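Local coordinates for protein pectinesterase inhibitor (Actinidia chinensis, PDB 1XG2) that inhibits pectin methylesterase by forming a protein-protein complex with the enzyme, and may take part in regulating fruit ripening, at residues B[143-146]-B[147-151]; B[53-56]-B[57-61]. All coordinates share one frame; numbering follows the deposited sequence.

Contacts 1 and 2 are both turns near the C-terminal end of a helix: contact 2 (53-56 with 57-61) lies on helix 34-60, contact 1 (143-146 with 147-151) on helix 127-149. They sit on opposite sides of the chain's centre, 32 Å apart between centres and about 17 Å between nearest atoms, and do not touch. Each side nevertheless involves the other's helix: Leu149 and Leu150 meet Leu34, while Ile55 and Ile56 meet Gln128 and Leu129. Such reciprocal packing of one helix's end on the other's start fits an antiparallel pair. The enzyme chain reaches contact 1, whereas no other protein chain of the assembly touches contact 2.

Contact 1. Residues B[143-146]-B[147-151]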
loop_
_atom_site.group_PDB
_atom_site.type_symbol
_atom_site.label_atom_id
_atom_site.label_comp_id
_atom_site.label_asym_id
_atom_site.label_seq_id
_atom_site.Cartn_x
_atom_site.Cartn_y
_atom_site.Cartn_z
ATOM N N VAL B 143 7.630 -9.370 -15.846
ATOM C CA VAL B 143 8.154 -8.019 -15.845
ATOM C C VAL B 143 8.993 -7.770 -14.608
ATOM O O VAL B 143 10.057 -7.186 -14.698
ATOM C CB VAL B 143 7.029 -6.967 -15.910
ATOM C CG1 VAL B 143 7.616 -5.563 -15.891
ATOM C CG2 VAL B 143 6.185 -7.175 -17.150
ATOM N N LEU B 144 8.518 -8.224 -13.457
ATOM C CA LEU B 144 9.253 -8.038 -12.208
ATOM C C LEU B 144 10.618 -8.730 -12.265
ATOM O O LEU B 144 11.621 -8.169 -11.846
ATOM C CB LEU B 144 8.439 -8.568 -11.019
ATOM C CG LEU B 144 7.180 -7.770 -10.678
ATOM C CD1 LEU B 144 6.281 -8.522 -9.705
ATOM C CD2 LEU B 144 7.567 -6.411 -10.068
ATOM N N VAL B 145 10.658 -9.949 -12.803
ATOM C CA VAL B 145 11.908 -10.701 -12.864
ATOM C C VAL B 145 12.908 -9.964 -13.761
ATOM O O VAL B 145 14.086 -9.807 -13.422
ATOM C CB VAL B 145 11.672 -12.139 -13.352
ATOM C CG1 VAL B 145 13.010 -12.820 -13.744
ATOM C CG2 VAL B 145 10.980 -12.937 -12.278
ATOM N N ILE B 146 12.432 -9.470 -14.887
ATOM C CA ILE B 146 13.298 -8.769 -15.807
ATOM C C ILE B 146 13.800 -7.480 -15.134
ATOM O O ILE B 146 14.986 -7.152 -15.231
ATOM C CB ILE B 146 12.558 -8.512 -17.136
ATOM C CG1 ILE B 146 12.356 -9.828 -17.899
ATOM C CG2 ILE B 146 13.327 -7.557 -18.021
ATOM C CD1 ILE B 146 11.473 -9.687 -19.116
ATOM N N SER B 147 12.923 -6.783 -14.411
ATOM C CA SER B 147 13.333 -5.543 -13.720
ATOM C C SER B 147 14.464 -5.798 -12.708
ATOM O O SER B 147 15.289 -4.903 -12.460
ATOM C CB SER B 147 12.147 -4.846 -13.024
ATOM O OG SER B 147 11.795 -5.483 -11.791
ATOM N N ASN B 148 14.505 -6.991 -12.119
ATOM C CA ASN B 148 15.560 -7.315 -11.159
ATOM C C ASN B 148 16.847 -7.805 -11.828
ATOM O O ASN B 148 17.911 -7.685 -11.247
ATOM C CB ASN B 148 15.089 -8.333 -10.113
ATOM C CG ASN B 148 13.916 -7.821 -9.271
ATOM O OD1 ASN B 148 13.750 -6.607 -9.083
ATOM N ND2 ASN B 148 13.103 -8.732 -8.777
ATOM N N LEU B 149 16.746 -8.354 -13.032
ATOM C CA LEU B 149 17.925 -8.777 -13.792
ATOM C C LEU B 149 18.651 -7.599 -14.462
ATOM O O LEU B 149 19.857 -7.672 -14.702
ATOM C CB LEU B 149 17.548 -9.792 -14.868
ATOM C CG LEU B 149 17.054 -11.156 -14.402
ATOM C CD1 LEU B 149 16.544 -11.930 -15.609
ATOM C CD2 LEU B 149 18.159 -11.917 -13.679
ATOM N N LEU B 150 17.922 -6.537 -14.785
ATOM C CA LEU B 150 18.518 -5.375 -15.448
ATOM C C LEU B 150 19.530 -4.720 -14.502
ATOM O O LEU B 150 19.323 -4.757 -13.288
ATOM C CB LEU B 150 17.434 -4.379 -15.869
ATOM C CG LEU B 150 16.723 -4.805 -17.157
ATOM C CD1 LEU B 150 15.315 -4.221 -17.238
ATOM C CD2 LEU B 150 17.536 -4.410 -18.359
ATOM N N PRO B 151 20.615 -4.149 -15.024
ATOM C CA PRO B 151 21.733 -3.727 -14.149
ATOM C C PRO B 151 21.315 -2.683 -13.109
ATOM O O PRO B 151 20.528 -3.031 -12.199
ATOM C CB PRO B 151 22.783 -3.153 -15.131
ATOM C CG PRO B 151 22.067 -2.906 -16.439
ATOM C CD PRO B 151 20.865 -3.843 -16.443
#
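The carbonyl of Leu144 and the side-chain amide of Asn148 are the flat groups that meet here. Two donors reach the carbonyl oxygen from one face of its plane: Ser147 OG lies 2.7 Å from Leu144 O, and Asn148 N is 3.1 Å from the same oxygen. Both lie tilted out of that plane, but the hydroxyl comes in more from the flank, with a C=O...OG angle of 121°. OG stands between the backbone N and the carbonyl carbon (chi1 78°), which turns the hydroxyl back onto the carbonyl three residues earlier. The amide of Asn148 approaches the same oxygen without bonding to it, ND2 standing 3.5 Å from Leu144 O at a poor angle. Its ND2 instead donates to the backbone O of Asn190 in the chain of Pectinesterase 1, which, with Val145 packed on that Asn190 and Leu144 on Gln191 of the same chain, places this turn at the inhibitor-enzyme interface.

Two i, i+4 pairs make the apolar contacts. Val145 and Leu149 run side by side, Val145 CG1 to Leu149 CD1 4.1 Å, whereas Ile146 and Leu150 slant across each other, Ile146 CG2 4.0 Å from Leu150 CD1. Leu150 has left helical phi/psi, yet its N still bonds Ile146 O at 3.0 Å (C=O...N 167°), closing the C-terminal turn of an alpha-helix.

This end of helix 127-149 is wedged among three others. Leu144 and Ser147 face helix 98-118, Val145 and Ile146 meet Ile9 of helix 4-9, and Leu149 and Leu150 rest on Leu34 at the start of helix 34-60.

Contact 2. Residues B[53-56]-B[57-61]; sequences SKII and ASLTN
Ser53 meets Ala57 through the backbone, the N of Ala57 lying 3.1 Å from Ser53 O, and the Ala57 methyl also sits beside that oxygen. Lys54 follows suit: its O accepts from Ser58 N at 3.0 Å, with Ser58 CB 3.5 Å from the same Lys54 O. At Ile55 side chains join in. Ile55 and Leu59 lie side by side and point the same way, CG2 of Ile55 3.9 Å from CD1 of Leu59; the beta-branch brings CG2 there because it stands opposite the backbone N across CA-CB, beside the carbonyl carbon. Leu59 CG also closes to 3.3 Å from Ile55 O, which accepts from Leu59 N. Ile56 ends the segment: its O takes Thr60 N at 3.0 Å, an N-H...O angle of 167° making this a straight bond.

Inward, Ile56 touches Cys75 and Tyr79, and Leu59 and Thr60 reach Tyr72, all on helix 66-95; Cys75 is disulfide-bonded to Cys115. The unbroken i to i+4 bonding is that of a regular alpha-helix, here the last turns of one member of the inhibitor's four-helix bundle.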
loop_
_atom_site.group_PDB
_atom_site.type_symbol
_atom_site.label_atom_id
_atom_site.label_comp_id
_atom_site.label_asym_id
_atom_site.label_seq_id
_atom_site.Cartn_x
_atom_site.Cartn_y
_atom_site.Cartn_z
ATOM N N SER B 53 -10.423 -6.010 -18.045
ATOM C CA SER B 53 -11.270 -4.855 -17.773
ATOM C C SER B 53 -12.628 -5.023 -18.475
ATOM O O SER B 53 -13.682 -4.720 -17.909
ATOM C CB SER B 53 -10.574 -3.572 -18.245
ATOM O OG SER B 53 -11.447 -2.461 -18.153
ATOM N N LYS B 54 -12.594 -5.528 -19.703
ATOM C CA LYS B 54 -13.833 -5.751 -20.470
ATOM C C LYS B 54 -14.635 -6.920 -19.929
ATOM O O LYS B 54 -15.860 -6.875 -19.911
ATOM C CB LYS B 54 -13.517 -5.970 -21.946
ATOM C CG LYS B 54 -12.805 -4.804 -22.579
ATOM C CD LYS B 54 -12.470 -5.085 -24.024
ATOM C CE LYS B 54 -12.017 -3.814 -24.701
ATOM N NZ LYS B 54 -11.001 -4.109 -25.749
ATOM N N ILE B 55 -13.940 -7.965 -19.476
ATOM C CA ILE B 55 -14.577 -9.107 -18.834
ATOM C C ILE B 55 -15.328 -8.664 -17.580
ATOM O O ILE B 55 -16.466 -9.077 -17.350
ATOM C CB ILE B 55 -13.549 -10.198 -18.490
ATOM C CG1 ILE B 55 -13.091 -10.879 -19.781
ATOM C CG2 ILE B 55 -14.148 -11.207 -17.486
ATOM C CD1 ILE B 55 -11.878 -11.792 -19.609
ATOM N N ILE B 56 -14.699 -7.815 -16.777
ATOM C CA ILE B 56 -15.340 -7.319 -15.559
ATOM C C ILE B 56 -16.560 -6.470 -15.901
ATOM O O ILE B 56 -17.602 -6.616 -15.279
ATOM C CB ILE B 56 -14.335 -6.521 -14.685
ATOM C CG1 ILE B 56 -13.231 -7.455 -14.178
ATOM C CG2 ILE B 56 -15.035 -5.905 -13.509
ATOM C CD1 ILE B 56 -11.930 -6.719 -13.800
ATOM N N ALA B 57 -16.432 -5.593 -16.886
ATOM C CA ALA B 57 -17.560 -4.765 -17.307
ATOM C C ALA B 57 -18.738 -5.672 -17.717
ATOM O O ALA B 57 -19.893 -5.422 -17.352
ATOM C CB ALA B 57 -17.146 -3.867 -18.432
ATOM N N SER B 58 -18.426 -6.762 -18.412
ATOM C CA SER B 58 -19.451 -7.695 -18.888
ATOM C C SER B 58 -20.128 -8.431 -17.726
ATOM O O SER B 58 -21.353 -8.567 -17.709
ATOM C CB SER B 58 -18.842 -8.665 -19.925
ATOM O OG SER B 58 -19.814 -9.510 -20.515
ATOM N N LEU B 59 -19.348 -8.859 -16.729
ATOM C CA LEU B 59 -19.887 -9.508 -15.531
ATOM C C LEU B 59 -20.796 -8.586 -14.708
ATOM O O LEU B 59 -21.826 -9.026 -14.195
ATOM C CB LEU B 59 -18.746 -10.032 -14.648
ATOM C CG LEU B 59 -17.948 -11.191 -15.250
ATOM C CD1 LEU B 59 -16.653 -11.450 -14.492
ATOM C CD2 LEU B 59 -18.794 -12.454 -15.282
ATOM N N THR B 60 -20.390 -7.325 -14.587
ATOM C CA THR B 60 -21.161 -6.265 -13.935
ATOM C C THR B 60 -22.512 -6.051 -14.632
ATOM O O THR B 60 -23.545 -5.937 -13.984
ATOM C CB THR B 60 -20.355 -4.933 -13.984
ATOM O OG1 THR B 60 -19.145 -5.057 -13.217
ATOM C CG2 THR B 60 -21.109 -3.799 -13.307
ATOM N N ASN B 61 -22.472 -6.002 -15.959
ATOM C CA ASN B 61 -23.637 -5.717 -16.795
ATOM C C ASN B 61 -24.738 -6.789 -16.699
ATOM O O ASN B 61 -25.858 -6.577 -17.184
ATOM C CB ASN B 61 -23.164 -5.561 -18.247
ATOM C CG ASN B 61 -24.217 -4.938 -19.153
ATOM O OD1 ASN B 61 -24.654 -3.809 -18.935
ATOM N ND2 ASN B 61 -24.606 -5.670 -20.194
#